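Local coordinates for Obg-like ATPase 1 (Schizosaccharomyces pombe, PDB 1NI3), which hydrolyses ATP, and GTP less efficiently, and negatively regulates the G2/M transition of the cell cycle, at residues 61-66 against 296-301; 227-232 against 258-263; 326-331 against 374-379. All blocks are in the same frame, centred on the assembly; numbering follows the deposited sequence.

Contact 1. Residues 61-66 against 296-301; sequences AKVAVP and KIIVTG
Ile298, on helix 294-304, carries this contact and reaches the strand with both of its branches. CG1 comes up against Val63 CG1 at 3.5 Å, and CD1 is near the same methyl. The other branch, CG2, meets Pro66 CD at 3.7 Å and also lies near Val65 CA. With chi1 at -81°, CG1 stands anti to the carbonyl carbon and reaches Val63, and CG2, anti to the backbone N, is left to face Pro66. Pro66 crosses the isoleucine side chain at about a right angle. The next residue, Val299, touches Pro66 CG with CG2 at 3.7 Å, so the proline ring is met by two helix side chains. No hydrogen bond links the two segments; all the side-chain contacts are apolar. An alanine at Ile298 takes away both branches, would probably open a gap beside Val63, and is likely to leave Pro66 with Val299 alone across this contact. Val63 also packs on Ile40 of helix 33-42, and Ile297 turns to Phe36 of that helix and to Ile263. The segment axes come within 8.7 Å at 92°: helix 294-304 packs across strand 60-65, in the mixed sheet of the OBG-type GTPase.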
ATOM      1  N   ALA A  61       9.066  -2.571  -8.670  1.00 48.76           N
ATOM      2  CA  ALA A  61       9.045  -3.981  -8.334  1.00 45.32           C
ATOM      3  C   ALA A  61       7.589  -4.440  -8.242  1.00 42.62           C
ATOM      4  O   ALA A  61       6.758  -3.768  -7.625  1.00 39.40           O
ATOM      5  CB  ALA A  61       9.770  -4.217  -7.010  1.00 43.02           C
ATOM      6  N   LYS A  62       7.284  -5.558  -8.902  1.00 42.08           N
ATOM      7  CA  LYS A  62       5.943  -6.155  -8.887  1.00 42.73           C
ATOM      8  C   LYS A  62       6.032  -7.320  -7.898  1.00 42.42           C
ATOM      9  O   LYS A  62       6.407  -8.427  -8.285  1.00 43.92           O
ATOM     10  CB  LYS A  62       5.574  -6.739 -10.261  1.00 44.30           C
ATOM     11  CG  LYS A  62       5.503  -5.769 -11.436  1.00 48.81           C
ATOM     12  CD  LYS A  62       4.360  -4.788 -11.275  1.00 55.44           C
ATOM     13  CE  LYS A  62       4.366  -3.695 -12.335  1.00 56.96           C
ATOM     14  NZ  LYS A  62       3.450  -2.583 -11.934  1.00 58.49           N
ATOM     15  N   VAL A  63       5.712  -7.089  -6.629  1.00 41.04           N
ATOM     16  CA  VAL A  63       5.812  -8.166  -5.641  1.00 40.99           C
ATOM     17  C   VAL A  63       4.522  -8.988  -5.592  1.00 40.47           C
ATOM     18  O   VAL A  63       3.420  -8.438  -5.531  1.00 40.14           O
ATOM     19  CB  VAL A  63       6.102  -7.606  -4.238  1.00 40.67           C
ATOM     20  CG1 VAL A  63       6.538  -8.722  -3.292  1.00 36.34           C
ATOM     21  CG2 VAL A  63       7.153  -6.546  -4.346  1.00 41.43           C
ATOM     22  N   ALA A  64       4.658 -10.308  -5.604  1.00 38.03           N
ATOM     23  CA  ALA A  64       3.492 -11.174  -5.566  1.00 39.84           C
ATOM     24  C   ALA A  64       2.832 -11.118  -4.207  1.00 39.94           C
ATOM     25  O   ALA A  64       3.495 -11.275  -3.186  1.00 41.51           O
ATOM     26  CB  ALA A  64       3.885 -12.599  -5.903  1.00 40.79           C
ATOM     27  N   VAL A  65       1.521 -10.887  -4.200  1.00 40.03           N
ATOM     28  CA  VAL A  65       0.771 -10.818  -2.949  1.00 38.14           C
ATOM     29  C   VAL A  65       0.513 -12.230  -2.447  1.00 41.10           C
ATOM     30  O   VAL A  65      -0.084 -13.055  -3.150  1.00 38.77           O
ATOM     31  CB  VAL A  65      -0.597 -10.161  -3.125  1.00 37.81           C
ATOM     32  CG1 VAL A  65      -1.193  -9.876  -1.767  1.00 37.49           C
ATOM     33  CG2 VAL A  65      -0.474  -8.906  -3.962  1.00 36.42           C
ATOM     34  N   PRO A  66       0.973 -12.535  -1.229  1.00 42.76           N
ATOM     35  CA  PRO A  66       0.750 -13.880  -0.691  1.00 43.14           C
ATOM     36  C   PRO A  66      -0.711 -14.089  -0.278  1.00 43.86           C
ATOM     37  O   PRO A  66      -1.352 -13.206   0.308  1.00 40.93           O
ATOM     38  CB  PRO A  66       1.727 -13.956   0.481  1.00 42.43           C
ATOM     39  CG  PRO A  66       1.860 -12.535   0.918  1.00 41.14           C
ATOM     40  CD  PRO A  66       1.890 -11.758  -0.377  1.00 41.51           C
ATOM     41  N   LYS A 296       4.193 -10.458   5.466  1.00 27.19           N
ATOM     42  CA  LYS A 296       3.479  -9.499   6.298  1.00 29.39           C
ATOM     43  C   LYS A 296       3.549  -8.100   5.701  1.00 32.77           C
ATOM     44  O   LYS A 296       2.516  -7.445   5.544  1.00 36.45           O
ATOM     45  CB  LYS A 296       4.069  -9.447   7.698  1.00 32.38           C
ATOM     46  CG  LYS A 296       3.532  -8.324   8.562  1.00 32.82           C
ATOM     47  CD  LYS A 296       2.072  -8.558   8.916  1.00 42.66           C
ATOM     48  CE  LYS A 296       1.574  -7.620  10.027  1.00 46.92           C
ATOM     49  NZ  LYS A 296       2.184  -7.882  11.383  1.00 46.64           N
ATOM     50  N   ILE A 297       4.750  -7.621   5.372  1.00 31.68           N
ATOM     51  CA  ILE A 297       4.854  -6.285   4.792  1.00 32.33           C
ATOM     52  C   ILE A 297       3.926  -6.138   3.582  1.00 32.88           C
ATOM     53  O   ILE A 297       3.013  -5.307   3.598  1.00 28.97           O
ATOM     54  CB  ILE A 297       6.297  -5.972   4.377  1.00 34.21           C
ATOM     55  CG1 ILE A 297       7.176  -5.794   5.624  1.00 34.91           C
ATOM     56  CG2 ILE A 297       6.338  -4.699   3.526  1.00 31.75           C
ATOM     57  CD1 ILE A 297       8.634  -5.651   5.346  1.00 34.03           C
ATOM     58  N   ILE A 298       4.158  -6.929   2.537  1.00 31.20           N
ATOM     59  CA  ILE A 298       3.319  -6.827   1.353  1.00 31.75           C
ATOM     60  C   ILE A 298       1.820  -6.869   1.628  1.00 30.54           C
ATOM     61  O   ILE A 298       1.059  -6.049   1.104  1.00 27.22           O
ATOM     62  CB  ILE A 298       3.681  -7.916   0.308  1.00 33.92           C
ATOM     63  CG1 ILE A 298       4.906  -7.467  -0.491  1.00 37.45           C
ATOM     64  CG2 ILE A 298       2.530  -8.141  -0.671  1.00 36.59           C
ATOM     65  CD1 ILE A 298       6.155  -7.442   0.316  1.00 43.82           C
ATOM     66  N   VAL A 299       1.382  -7.806   2.453  1.00 31.75           N
ATOM     67  CA  VAL A 299      -0.044  -7.877   2.734  1.00 30.78           C
ATOM     68  C   VAL A 299      -0.494  -6.551   3.311  1.00 31.34           C
ATOM     69  O   VAL A 299      -1.473  -5.964   2.836  1.00 32.50           O
ATOM     70  CB  VAL A 299      -0.379  -8.954   3.742  1.00 28.50           C
ATOM     71  CG1 VAL A 299      -1.827  -8.843   4.128  1.00 29.29           C
ATOM     72  CG2 VAL A 299      -0.096 -10.322   3.152  1.00 29.36           C
ATOM     73  N   THR A 300       0.211  -6.078   4.335  1.00 31.15           N
ATOM     74  CA  THR A 300      -0.159  -4.814   4.948  1.00 33.88           C
ATOM     75  C   THR A 300      -0.295  -3.709   3.900  1.00 34.33           C
ATOM     76  O   THR A 300      -1.194  -2.868   3.982  1.00 30.00           O
ATOM     77  CB  THR A 300       0.881  -4.382   5.979  1.00 36.65           C
ATOM     78  OG1 THR A 300       1.173  -5.469   6.867  1.00 37.49           O
ATOM     79  CG2 THR A 300       0.359  -3.205   6.787  1.00 37.76           C
ATOM     80  N   GLY A 301       0.595  -3.730   2.912  1.00 37.11           N
ATOM     81  CA  GLY A 301       0.552  -2.732   1.861  1.00 37.11           C
ATOM     82  C   GLY A 301      -0.687  -2.927   1.009  1.00 37.50           C
ATOM     83  O   GLY A 301      -1.516  -2.012   0.867  1.00 37.73           O
TER

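Contact 2. Residues 227-232 against 258-263; sequences VIYLVN and PGDTLI
Ile263 N donates to Tyr229 O at 2.8 Å, in a nearly straight bond (N-H...O 172°). It joins two neighbouring parallel strands of the P-loop GTPase sheet, linked along the chain by a beta-alpha-beta crossover through helix 246-254. Tyr229 N in turn donates to Thr261 O at 3.0 Å, so the N and O of Tyr229 bond to Thr261 and Ile263, the residues flanking Leu262, as in a regular parallel pair. A third bond, Val231 N to Ile263 O, is longer at 3.2 Å and bent, with the donor well above the carbonyl plane.

Side chains sort onto two faces. Tyr229 and Leu262 share one, where both pack on Ile253 of helix 246-254. Beside them Val231 CG2 meets Leu262 CD2 at 3.5 Å. Leu230 and Ile263 share the other, lying side by side and pointing the same way; Leu230 CD2 touches Ile263 CB at 3.8 Å. That face is covered by Ile297 and Thr300 of helix 294-304.

The strand ends at Asn232, whose side chain bonds Val31 O of the predicted ATP site and Val267 N. Met233, just after it, is also predicted to bind ATP.

At the other end Asp260 CB lies at the edge of the Tyr229 ring, 3.8 Å from CE1. With CG anti to the carbonyl carbon (chi1 -66°), the ring swings its CE1 edge to Asp260. Asp260 OD2 is held by Ser257 and Lys205. Its OD1 and Val227 O are both acceptors, and one water donates to each, 2.7 Å from Asp260 OD1 and 3.0 Å from Val227 O.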
ATOM      1  N   VAL A 227       0.554   5.371   5.730  1.00 42.50           N
ATOM      2  CA  VAL A 227       1.969   5.080   5.895  1.00 40.99           C
ATOM      3  C   VAL A 227       2.187   3.812   6.710  1.00 40.75           C
ATOM      4  O   VAL A 227       1.486   3.549   7.683  1.00 40.41           O
ATOM      5  CB  VAL A 227       2.691   6.248   6.591  1.00 39.85           C
ATOM      6  CG1 VAL A 227       4.184   5.964   6.677  1.00 41.66           C
ATOM      7  CG2 VAL A 227       2.428   7.541   5.836  1.00 37.71           C
ATOM      8  N   ILE A 228       3.171   3.023   6.306  1.00 41.08           N
ATOM      9  CA  ILE A 228       3.484   1.785   6.999  1.00 42.05           C
ATOM     10  C   ILE A 228       4.942   1.852   7.415  1.00 43.92           C
ATOM     11  O   ILE A 228       5.829   1.892   6.556  1.00 46.30           O
ATOM     12  CB  ILE A 228       3.270   0.572   6.078  1.00 41.14           C
ATOM     13  CG1 ILE A 228       1.799   0.495   5.642  1.00 36.95           C
ATOM     14  CG2 ILE A 228       3.711  -0.684   6.795  1.00 38.68           C
ATOM     15  CD1 ILE A 228       1.541  -0.488   4.499  1.00 31.67           C
ATOM     16  N   TYR A 229       5.194   1.858   8.723  1.00 42.69           N
ATOM     17  CA  TYR A 229       6.565   1.943   9.231  1.00 42.02           C
ATOM     18  C   TYR A 229       7.339   0.637   9.276  1.00 42.85           C
ATOM     19  O   TYR A 229       6.916  -0.332   9.902  1.00 46.05           O
ATOM     20  CB  TYR A 229       6.579   2.549  10.632  1.00 40.39           C
ATOM     21  CG  TYR A 229       6.140   3.984  10.659  1.00 44.34           C
ATOM     22  CD1 TYR A 229       4.831   4.323  10.976  1.00 46.16           C
ATOM     23  CD2 TYR A 229       7.024   5.006  10.327  1.00 45.27           C
ATOM     24  CE1 TYR A 229       4.407   5.650  10.965  1.00 51.07           C
ATOM     25  CE2 TYR A 229       6.616   6.332  10.309  1.00 48.61           C
ATOM     26  CZ  TYR A 229       5.309   6.653  10.629  1.00 51.22           C
ATOM     27  OH  TYR A 229       4.913   7.971  10.618  1.00 55.01           O
ATOM     28  N   LEU A 230       8.488   0.627   8.619  1.00 42.53           N
ATOM     29  CA  LEU A 230       9.338  -0.548   8.620  1.00 42.04           C
ATOM     30  C   LEU A 230      10.582  -0.230   9.449  1.00 43.67           C
ATOM     31  O   LEU A 230      11.498   0.431   8.958  1.00 45.95           O
ATOM     32  CB  LEU A 230       9.739  -0.923   7.194  1.00 39.88           C
ATOM     33  CG  LEU A 230       8.627  -1.279   6.209  1.00 38.30           C
ATOM     34  CD1 LEU A 230       9.256  -1.695   4.887  1.00 33.81           C
ATOM     35  CD2 LEU A 230       7.761  -2.409   6.755  1.00 36.60           C
ATOM     36  N   VAL A 231      10.597  -0.678  10.707  1.00 43.17           N
ATOM     37  CA  VAL A 231      11.738  -0.439  11.597  1.00 41.82           C
ATOM     38  C   VAL A 231      12.857  -1.420  11.282  1.00 43.90           C
ATOM     39  O   VAL A 231      12.849  -2.539  11.773  1.00 44.21           O
ATOM     40  CB  VAL A 231      11.378  -0.623  13.084  1.00 38.37           C
ATOM     41  CG1 VAL A 231      12.603  -0.302  13.945  1.00 36.46           C
ATOM     42  CG2 VAL A 231      10.226   0.270  13.473  1.00 38.08           C
ATOM     43  N   ASN A 232      13.824  -0.984  10.478  1.00 46.78           N
ATOM     44  CA  ASN A 232      14.939  -1.829  10.075  1.00 45.43           C
ATOM     45  C   ASN A 232      16.029  -1.907  11.135  1.00 47.47           C
ATOM     46  O   ASN A 232      16.644  -0.902  11.462  1.00 47.91           O
ATOM     47  CB  ASN A 232      15.540  -1.304   8.763  1.00 44.63           C
ATOM     48  CG  ASN A 232      16.674  -2.162   8.263  1.00 45.54           C
ATOM     49  OD1 ASN A 232      16.633  -3.380   8.390  1.00 50.70           O
ATOM     50  ND2 ASN A 232      17.684  -1.538   7.665  1.00 42.14           N
ATOM     51  N   PRO A 258      -0.798   7.913  15.151  1.00 62.20           N
ATOM     52  CA  PRO A 258      -1.462   6.749  15.733  1.00 59.00           C
ATOM     53  C   PRO A 258      -2.180   5.895  14.704  1.00 57.06           C
ATOM     54  O   PRO A 258      -2.634   6.394  13.676  1.00 55.64           O
ATOM     55  CB  PRO A 258      -2.414   7.377  16.735  1.00 58.16           C
ATOM     56  CG  PRO A 258      -2.804   8.650  16.048  1.00 59.77           C
ATOM     57  CD  PRO A 258      -1.483   9.160  15.538  1.00 60.07           C
ATOM     58  N   GLY A 259      -2.255   4.601  14.993  1.00 56.58           N
ATOM     59  CA  GLY A 259      -2.933   3.676  14.115  1.00 55.61           C
ATOM     60  C   GLY A 259      -2.041   3.027  13.087  1.00 55.35           C
ATOM     61  O   GLY A 259      -2.207   1.855  12.756  1.00 58.01           O
ATOM     62  N   ASP A 260      -1.086   3.792  12.579  1.00 53.87           N
ATOM     63  CA  ASP A 260      -0.175   3.292  11.560  1.00 51.99           C
ATOM     64  C   ASP A 260       0.574   2.030  11.984  1.00 50.04           C
ATOM     65  O   ASP A 260       1.083   1.924  13.098  1.00 49.63           O
ATOM     66  CB  ASP A 260       0.797   4.394  11.177  1.00 52.62           C
ATOM     67  CG  ASP A 260       0.083   5.613  10.654  1.00 54.86           C
ATOM     68  OD1 ASP A 260      -0.594   5.499   9.605  1.00 55.71           O
ATOM     69  OD2 ASP A 260       0.170   6.677  11.294  1.00 57.65           O
ATOM     70  N   THR A 261       0.622   1.069  11.075  1.00 46.98           N
ATOM     71  CA  THR A 261       1.277  -0.195  11.328  1.00 43.99           C
ATOM     72  C   THR A 261       2.764  -0.048  11.532  1.00 44.02           C
ATOM     73  O   THR A 261       3.433   0.712  10.832  1.00 44.80           O
ATOM     74  CB  THR A 261       1.095  -1.153  10.163  1.00 44.91           C
ATOM     75  OG1 THR A 261      -0.290  -1.220   9.818  1.00 47.83           O
ATOM     76  CG2 THR A 261       1.609  -2.535  10.537  1.00 44.43           C
ATOM     77  N   LEU A 262       3.286  -0.812  12.480  1.00 44.62           N
ATOM     78  CA  LEU A 262       4.704  -0.786  12.785  1.00 43.23           C
ATOM     79  C   LEU A 262       5.258  -2.207  12.664  1.00 44.46           C
ATOM     80  O   LEU A 262       4.967  -3.074  13.485  1.00 44.03           O
ATOM     81  CB  LEU A 262       4.882  -0.228  14.193  1.00 43.06           C
ATOM     82  CG  LEU A 262       6.261   0.235  14.632  1.00 42.86           C
ATOM     83  CD1 LEU A 262       6.169   0.871  16.008  1.00 45.00           C
ATOM     84  CD2 LEU A 262       7.199  -0.943  14.654  1.00 43.71           C
ATOM     85  N   ILE A 263       6.064  -2.430  11.630  1.00 43.91           N
ATOM     86  CA  ILE A 263       6.649  -3.742  11.358  1.00 43.66           C
ATOM     87  C   ILE A 263       8.159  -3.828  11.613  1.00 46.53           C
ATOM     88  O   ILE A 263       8.948  -3.427  10.759  1.00 48.43           O
ATOM     89  CB  ILE A 263       6.403  -4.143   9.877  1.00 41.55           C
ATOM     90  CG1 ILE A 263       4.900  -4.212   9.593  1.00 43.06           C
ATOM     91  CG2 ILE A 263       7.083  -5.464   9.579  1.00 37.20           C
ATOM     92  CD1 ILE A 263       4.556  -4.708   8.183  1.00 41.10           C
TER
HETATM   93  O   HOH W   1      -1.406   3.350   8.234  1.00 41.02           O

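Contact 3. Residues 326-331 against 374-379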
ATOM      1  N   GLY A 326     -14.881  -2.262  -2.550  1.00 49.08           N
ATOM      2  CA  GLY A 326     -16.317  -2.228  -2.775  1.00 47.69           C
ATOM      3  C   GLY A 326     -16.743  -2.334  -4.219  1.00 46.63           C
ATOM      4  O   GLY A 326     -17.832  -1.897  -4.584  1.00 46.28           O
ATOM      5  N   THR A 327     -15.895  -2.930  -5.043  1.00 45.21           N
ATOM      6  CA  THR A 327     -16.191  -3.044  -6.453  1.00 44.38           C
ATOM      7  C   THR A 327     -17.338  -3.995  -6.740  1.00 47.26           C
ATOM      8  O   THR A 327     -17.518  -5.011  -6.069  1.00 45.63           O
ATOM      9  CB  THR A 327     -14.960  -3.496  -7.221  1.00 43.75           C
ATOM     10  OG1 THR A 327     -13.871  -2.621  -6.908  1.00 44.74           O
ATOM     11  CG2 THR A 327     -15.222  -3.443  -8.715  1.00 41.11           C
ATOM     12  N   LYS A 328     -18.112  -3.656  -7.759  1.00 50.97           N
ATOM     13  CA  LYS A 328     -19.243  -4.477  -8.139  1.00 53.92           C
ATOM     14  C   LYS A 328     -18.966  -5.315  -9.384  1.00 54.91           C
ATOM     15  O   LYS A 328     -18.281  -4.884 -10.315  1.00 51.17           O
ATOM     16  CB  LYS A 328     -20.490  -3.604  -8.320  1.00 56.25           C
ATOM     17  CG  LYS A 328     -21.204  -3.277  -6.999  1.00 57.57           C
ATOM     18  CD  LYS A 328     -22.436  -2.376  -7.183  1.00 57.32           C
ATOM     19  CE  LYS A 328     -22.046  -0.944  -7.536  1.00 58.79           C
ATOM     20  NZ  LYS A 328     -23.228  -0.059  -7.756  1.00 55.42           N
ATOM     21  N   ALA A 329     -19.514  -6.528  -9.364  1.00 56.79           N
ATOM     22  CA  ALA A 329     -19.369  -7.514 -10.428  1.00 57.18           C
ATOM     23  C   ALA A 329     -19.056  -6.978 -11.825  1.00 57.08           C
ATOM     24  O   ALA A 329     -18.028  -7.324 -12.399  1.00 58.87           O
ATOM     25  CB  ALA A 329     -20.610  -8.387 -10.466  1.00 57.93           C
ATOM     26  N   PRO A 330     -19.928  -6.126 -12.391  1.00 56.69           N
ATOM     27  CA  PRO A 330     -19.617  -5.624 -13.736  1.00 57.17           C
ATOM     28  C   PRO A 330     -18.198  -5.066 -13.835  1.00 58.18           C
ATOM     29  O   PRO A 330     -17.397  -5.528 -14.654  1.00 56.53           O
ATOM     30  CB  PRO A 330     -20.683  -4.556 -13.962  1.00 55.53           C
ATOM     31  CG  PRO A 330     -21.851  -5.081 -13.176  1.00 55.56           C
ATOM     32  CD  PRO A 330     -21.189  -5.547 -11.894  1.00 55.81           C
ATOM     33  N   GLN A 331     -17.885  -4.083 -12.994  1.00 59.11           N
ATOM     34  CA  GLN A 331     -16.556  -3.478 -12.995  1.00 58.94           C
ATOM     35  C   GLN A 331     -15.485  -4.543 -12.808  1.00 55.43           C
ATOM     36  O   GLN A 331     -14.502  -4.579 -13.545  1.00 55.73           O
ATOM     37  CB  GLN A 331     -16.444  -2.435 -11.879  1.00 63.35           C
ATOM     38  CG  GLN A 331     -17.409  -1.277 -12.016  1.00 69.41           C
ATOM     39  CD  GLN A 331     -18.844  -1.684 -11.721  1.00 74.26           C
ATOM     40  OE1 GLN A 331     -19.778  -1.208 -12.362  1.00 76.38           O
ATOM     41  NE2 GLN A 331     -19.025  -2.550 -10.729  1.00 75.19           N
ATOM     42  N   GLY A 374     -25.850 -10.425 -10.478  1.00 62.35           N
ATOM     43  CA  GLY A 374     -26.096  -9.430 -11.506  1.00 65.45           C
ATOM     44  C   GLY A 374     -25.290  -8.152 -11.350  1.00 66.79           C
ATOM     45  O   GLY A 374     -24.247  -8.137 -10.701  1.00 68.76           O
ATOM     46  N   LYS A 375     -25.777  -7.068 -11.940  1.00 66.85           N
ATOM     47  CA  LYS A 375     -25.072  -5.798 -11.874  1.00 68.11           C
ATOM     48  C   LYS A 375     -24.927  -5.222 -10.472  1.00 67.82           C
ATOM     49  O   LYS A 375     -23.918  -4.598 -10.167  1.00 67.29           O
ATOM     50  CB  LYS A 375     -25.748  -4.781 -12.797  1.00 69.50           C
ATOM     51  CG  LYS A 375     -25.612  -5.138 -14.271  1.00 72.94           C
ATOM     52  CD  LYS A 375     -26.371  -4.184 -15.188  1.00 74.04           C
ATOM     53  CE  LYS A 375     -27.873  -4.462 -15.192  1.00 75.34           C
ATOM     54  NZ  LYS A 375     -28.609  -3.596 -16.164  1.00 75.37           N
ATOM     55  N   GLU A 376     -25.918  -5.428  -9.613  1.00 68.16           N
ATOM     56  CA  GLU A 376     -25.833  -4.880  -8.267  1.00 68.84           C
ATOM     57  C   GLU A 376     -25.220  -5.831  -7.261  1.00 68.72           C
ATOM     58  O   GLU A 376     -25.806  -6.103  -6.216  1.00 71.75           O
ATOM     59  CB  GLU A 376     -27.210  -4.438  -7.774  1.00 70.32           C
ATOM     60  CG  GLU A 376     -27.820  -3.309  -8.589  1.00 72.77           C
ATOM     61  CD  GLU A 376     -26.825  -2.209  -8.901  1.00 73.86           C
ATOM     62  OE1 GLU A 376     -26.024  -1.849  -8.005  1.00 72.90           O
ATOM     63  OE2 GLU A 376     -26.852  -1.693 -10.037  1.00 75.80           O
ATOM     64  N   TYR A 377     -24.035  -6.340  -7.574  1.00 67.56           N
ATOM     65  CA  TYR A 377     -23.352  -7.253  -6.665  1.00 65.17           C
ATOM     66  C   TYR A 377     -21.931  -6.810  -6.375  1.00 65.14           C
ATOM     67  O   TYR A 377     -21.109  -6.687  -7.284  1.00 62.65           O
ATOM     68  CB  TYR A 377     -23.302  -8.675  -7.236  1.00 64.00           C
ATOM     69  CG  TYR A 377     -22.488  -9.623  -6.376  1.00 61.22           C
ATOM     70  CD1 TYR A 377     -22.969 -10.056  -5.140  1.00 59.22           C
ATOM     71  CD2 TYR A 377     -21.216 -10.056  -6.775  1.00 59.68           C
ATOM     72  CE1 TYR A 377     -22.212 -10.888  -4.323  1.00 54.95           C
ATOM     73  CE2 TYR A 377     -20.447 -10.891  -5.950  1.00 55.27           C
ATOM     74  CZ  TYR A 377     -20.956 -11.300  -4.724  1.00 54.51           C
ATOM     75  OH  TYR A 377     -20.210 -12.105  -3.882  1.00 48.60           O
ATOM     76  N   VAL A 378     -21.646  -6.575  -5.100  1.00 64.68           N
ATOM     77  CA  VAL A 378     -20.304  -6.189  -4.698  1.00 66.18           C
ATOM     78  C   VAL A 378     -19.537  -7.478  -4.467  1.00 65.22           C
ATOM     79  O   VAL A 378     -19.942  -8.315  -3.656  1.00 64.23           O
ATOM     80  CB  VAL A 378     -20.300  -5.342  -3.406  1.00 66.42           C
ATOM     81  CG1 VAL A 378     -20.785  -3.938  -3.707  1.00 66.35           C
ATOM     82  CG2 VAL A 378     -21.184  -5.995  -2.359  1.00 68.36           C
HETATM   83  N   MSE A 379     -18.441  -7.638  -5.205  1.00 64.37           N
HETATM   84  CA  MSE A 379     -17.607  -8.830  -5.106  1.00 62.18           C
HETATM   85  C   MSE A 379     -17.186  -9.090  -3.667  1.00 61.92           C
HETATM   86  O   MSE A 379     -17.132  -8.178  -2.838  1.00 61.65           O
HETATM   87  CB  MSE A 379     -16.358  -8.672  -5.979  1.00 62.65           C
HETATM   88  CG  MSE A 379     -16.638  -8.376  -7.438  1.00 67.07           C
HETATM   89 SE   MSE A 379     -17.517  -9.858  -8.326  1.00 70.70          SE
HETATM   90  CE  MSE A 379     -15.972 -10.846  -8.953  1.00 70.60           C
TER
HETATM   91  O   HOH W   2     -15.854  -5.832  -3.796  1.00 20.46           O
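The TGS region, of the ubiquitin-like clan, brings the loop and helix start of 326-331 against the loop 374-379 here, by a single backbone bridge between Lys328 and Val378. Two hydrogen bonds make the bridge. Ala329 N donates to Tyr377 O at 2.6 Å, in line with the C=O. Met379 N donates to Thr327 O at 2.9 Å. Val378 CA and Lys328 CA also lie close to Thr327 O and Tyr377 O, respectively. A water lies within hydrogen-bonding distance of Thr327 O and Met379 O.

The Lys328 side chain runs past Val378 toward Glu376. Its CG packs on Val378 CG1 at 3.4 Å. Further out the chain bends at chi3 (-72°), and Lys328 NZ forms a salt bridge with Glu376 OE1 at 3.3 Å, its hydrogen bond weak. Both residues are at least partly exposed. Glu376 is the centre of an inverse gamma turn, closed by a weak bond from Tyr377 N to Lys375 O. Pro330 lies against the Lys375 backbone, with Pro330 CD 3.4 Å from Lys375 O. The Lys375 side chain points away overall, though its CB and CG touch Pro330 CG.

Other contacts are apolar. Ala329 CB lies at the edge of the Tyr377 ring, 4.1 Å from CD2 and near the ring plane. The selenium of Met379, a selenomethionine, covers Ala329 from another direction, with SE 3.7 Å from Ala329 CA. The phenol OH of Tyr377 is hydrogen-bonded to Glu380 and Asp383.

Segment 326-331 follows strand 317-324 and leads into helix 329-336. Segment 374-379 runs on from edge strand 372-374 of the three-stranded antiparallel sheet. Pro330 also packs on Glu341 of helix 338-342 and on Phe344, and Met379 packs on Trp387.

In the fold
Contacts 1 and 2 touch and share helix 294-304. In contact 1 the helix meets strand 60-65; with other residues it meets the strands of contact 2, where Ile297 CG1 lies 3.6 Å from Leu230 CD2. Both contacts reach the same mixed sheet. Along the chain, contact 2 is nested in the loop closed by contact 1. Contact 2 is buried and combines backbone bonding with side-chain packing, whereas contact 1 is partly buried and apolar. Contact 3 stands apart in the TGS region, its centre 32 Å from that of contact 2, across the chain's centre. It lies nearer the surface and mixes backbone bonds, a salt bridge and a few apolar contacts.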